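Local coordinates for protein D-ribose pyranase (Bacillus subtilis, PDB 1OGC) that probably catalyses the interconversion of the beta-pyranose and beta-furanose forms of D-ribose, the first step of ribose breakdown, as a decamer built of two pentamers, at residues A29-P34 / E100-T105. Residues are numbered along the deposited sequence; the frame is centred on the assembly and turned at random.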
ATOM      1  N   ALA A  29     -12.661  26.191  11.561  1.00 33.62           N
ATOM      2  CA  ALA A  29     -11.693  25.382  12.290  1.00 33.21           C
ATOM      3  C   ALA A  29     -12.270  24.259  13.162  1.00 33.37           C
ATOM      4  O   ALA A  29     -11.515  23.448  13.712  1.00 35.37           O
ATOM      5  CB  ALA A  29     -10.809  26.290  13.134  1.00 31.40           C
ATOM      6  N   GLY A  30     -13.590  24.190  13.273  1.00 31.72           N
ATOM      7  CA  GLY A  30     -14.186  23.173  14.118  1.00 31.50           C
ATOM      8  C   GLY A  30     -14.980  22.061  13.463  1.00 30.52           C
ATOM      9  O   GLY A  30     -15.242  21.046  14.102  1.00 31.70           O
ATOM     10  N   LEU A  31     -15.366  22.230  12.203  1.00 28.21           N
ATOM     11  CA  LEU A  31     -16.154  21.213  11.523  1.00 30.75           C
ATOM     12  C   LEU A  31     -15.455  19.849  11.466  1.00 31.04           C
ATOM     13  O   LEU A  31     -14.289  19.753  11.090  1.00 31.87           O
ATOM     14  CB  LEU A  31     -16.482  21.655  10.099  1.00 30.54           C
ATOM     15  CG  LEU A  31     -17.468  20.740   9.367  1.00 31.35           C
ATOM     16  CD1 LEU A  31     -18.871  21.019   9.876  1.00 33.66           C
ATOM     17  CD2 LEU A  31     -17.404  20.985   7.860  1.00 32.95           C
ATOM     18  N   PRO A  32     -16.160  18.777  11.859  1.00 30.95           N
ATOM     19  CA  PRO A  32     -15.557  17.437  11.821  1.00 31.72           C
ATOM     20  C   PRO A  32     -15.516  16.954  10.368  1.00 31.80           C
ATOM     21  O   PRO A  32     -16.416  17.265   9.584  1.00 31.85           O
ATOM     22  CB  PRO A  32     -16.518  16.607  12.668  1.00 30.36           C
ATOM     23  CG  PRO A  32     -17.856  17.244  12.344  1.00 31.11           C
ATOM     24  CD  PRO A  32     -17.518  18.728  12.434  1.00 29.92           C
ATOM     25  N   VAL A  33     -14.473  16.216  10.005  1.00 32.76           N
ATOM     26  CA  VAL A  33     -14.351  15.690   8.643  1.00 32.68           C
ATOM     27  C   VAL A  33     -14.718  14.207   8.649  1.00 33.62           C
ATOM     28  O   VAL A  33     -14.108  13.414   9.368  1.00 34.01           O
ATOM     29  CB  VAL A  33     -12.912  15.850   8.103  1.00 33.00           C
ATOM     30  CG1 VAL A  33     -12.782  15.182   6.734  1.00 34.29           C
ATOM     31  CG2 VAL A  33     -12.557  17.327   8.007  1.00 32.35           C
ATOM     32  N   PRO A  34     -15.718  13.813   7.848  1.00 33.99           N
ATOM     33  CA  PRO A  34     -16.137  12.407   7.793  1.00 34.16           C
ATOM     34  C   PRO A  34     -14.972  11.482   7.422  1.00 36.08           C
ATOM     35  O   PRO A  34     -14.051  11.891   6.710  1.00 32.89           O
ATOM     36  CB  PRO A  34     -17.225  12.409   6.720  1.00 35.40           C
ATOM     37  CG  PRO A  34     -17.748  13.833   6.750  1.00 35.04           C
ATOM     38  CD  PRO A  34     -16.489  14.631   6.895  1.00 33.22           C
ATOM     39  N   GLU A 100     -28.197  18.052   8.936  1.00 48.73           N
ATOM     40  CA  GLU A 100     -28.359  17.527   7.587  1.00 49.27           C
ATOM     41  C   GLU A 100     -27.107  17.895   6.800  1.00 48.39           C
ATOM     42  O   GLU A 100     -26.608  17.111   5.991  1.00 47.24           O
ATOM     43  CB  GLU A 100     -29.577  18.146   6.906  1.00 52.33           C
ATOM     44  CG  GLU A 100     -30.896  17.929   7.619  1.00 57.49           C
ATOM     45  CD  GLU A 100     -32.048  18.594   6.889  1.00 60.22           C
ATOM     46  OE1 GLU A 100     -32.332  18.194   5.739  1.00 62.75           O
ATOM     47  OE2 GLU A 100     -32.660  19.523   7.460  1.00 61.52           O
ATOM     48  N   PHE A 101     -26.613  19.105   7.051  1.00 46.27           N
ATOM     49  CA  PHE A 101     -25.418  19.615   6.396  1.00 45.14           C
ATOM     50  C   PHE A 101     -24.255  18.639   6.583  1.00 45.05           C
ATOM     51  O   PHE A 101     -23.633  18.208   5.609  1.00 44.17           O
ATOM     52  CB  PHE A 101     -25.047  20.977   6.990  1.00 43.69           C
ATOM     53  CG  PHE A 101     -23.856  21.617   6.345  1.00 42.28           C
ATOM     54  CD1 PHE A 101     -23.995  22.353   5.173  1.00 40.93           C
ATOM     55  CD2 PHE A 101     -22.590  21.482   6.907  1.00 41.00           C
ATOM     56  CE1 PHE A 101     -22.891  22.944   4.569  1.00 41.02           C
ATOM     57  CE2 PHE A 101     -21.481  22.069   6.310  1.00 42.23           C
ATOM     58  CZ  PHE A 101     -21.631  22.803   5.137  1.00 40.61           C
ATOM     59  N   LYS A 102     -23.972  18.294   7.837  1.00 43.84           N
ATOM     60  CA  LYS A 102     -22.885  17.375   8.159  1.00 43.60           C
ATOM     61  C   LYS A 102     -23.017  16.028   7.445  1.00 43.15           C
ATOM     62  O   LYS A 102     -22.014  15.425   7.062  1.00 42.36           O
ATOM     63  CB  LYS A 102     -22.796  17.176   9.678  1.00 43.61           C
ATOM     64  CG  LYS A 102     -21.857  18.166  10.372  1.00 45.13           C
ATOM     65  CD  LYS A 102     -22.426  18.729  11.679  1.00 48.36           C
ATOM     66  CE  LYS A 102     -22.704  17.659  12.723  1.00 48.92           C
ATOM     67  NZ  LYS A 102     -21.466  16.960  13.164  1.00 52.74           N
ATOM     68  N   LEU A 103     -24.248  15.562   7.260  1.00 43.48           N
ATOM     69  CA  LEU A 103     -24.480  14.293   6.573  1.00 43.78           C
ATOM     70  C   LEU A 103     -24.075  14.401   5.110  1.00 43.94           C
ATOM     71  O   LEU A 103     -23.541  13.459   4.521  1.00 42.62           O
ATOM     72  CB  LEU A 103     -25.956  13.905   6.640  1.00 44.25           C
ATOM     73  CG  LEU A 103     -26.504  13.399   7.972  1.00 48.16           C
ATOM     74  CD1 LEU A 103     -27.990  13.102   7.818  1.00 48.53           C
ATOM     75  CD2 LEU A 103     -25.751  12.145   8.402  1.00 47.96           C
ATOM     76  N   LEU A 104     -24.346  15.565   4.532  1.00 43.62           N
ATOM     77  CA  LEU A 104     -24.040  15.826   3.137  1.00 43.84           C
ATOM     78  C   LEU A 104     -22.536  15.869   2.865  1.00 41.56           C
ATOM     79  O   LEU A 104     -22.095  15.519   1.777  1.00 41.20           O
ATOM     80  CB  LEU A 104     -24.686  17.149   2.716  1.00 46.39           C
ATOM     81  CG  LEU A 104     -25.412  17.164   1.368  1.00 49.30           C
ATOM     82  CD1 LEU A 104     -26.526  16.120   1.360  1.00 50.82           C
ATOM     83  CD2 LEU A 104     -25.989  18.553   1.127  1.00 51.30           C
ATOM     84  N   THR A 105     -21.751  16.287   3.853  1.00 39.06           N
ATOM     85  CA  THR A 105     -20.307  16.373   3.674  1.00 38.13           C
ATOM     86  C   THR A 105     -19.635  15.027   3.432  1.00 38.25           C
ATOM     87  O   THR A 105     -18.500  14.976   2.963  1.00 36.29           O
ATOM     88  CB  THR A 105     -19.616  17.040   4.884  1.00 39.07           C
ATOM     89  OG1 THR A 105     -19.833  16.251   6.061  1.00 36.86           O
ATOM     90  CG2 THR A 105     -20.154  18.451   5.095  1.00 37.52           C
TER
HETATM   91  O   HOH W   1     -18.965  17.117   8.780  1.00 40.76           O
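Pro34 sets the CG corner of its ring against the hydroxyl of Thr105, with CG 3.3 Å from OG1. The two side chains cross at about a right angle. This contact joins the loop after strand 23-27 to the end of helix 98-104, in the RbsD/FucU fold, where helices pack against a mixed six-stranded sheet. The Thr105 hydroxyl also turns back on the preceding turn of chain and donates to Lys102 O at 2.5 Å. It reaches that carbonyl from 27° out of its plane. With chi1 at 62° the hydroxyl is tucked over the backbone, where it can meet both the Lys102 carbonyl and the Pro34 ring. A water bridges the two segments, donating to Pro32 O at 2.7 Å and to Thr105 OG1 at 3.0 Å. The hydroxyl of the buried Thr105 thus has two hydrogen-bond partners besides its packing on proline. Lys102 bends at chi2, chi3 and chi4, which brings its amine up to the CG corner of Pro32, with NZ 3.7 Å from that atom. Thr21 of a second subunit packs on Lys102 and His20 of that subunit packs on Pro32. His20 is the inferred proton donor, so this part of the contact lies at a subunit boundary beside the active site. Leu31 touches Asn122, a substrate-binding residue, and the side chain of Lys102 lies close to that of His98, another one. Deeper in, Leu31 forks between two neighbours. Its CD1 passes Lys102 CG at 4.2 Å, and its CD2 meets the edge of the Phe101 ring, 4.5 Å from CE2 and near the ring plane.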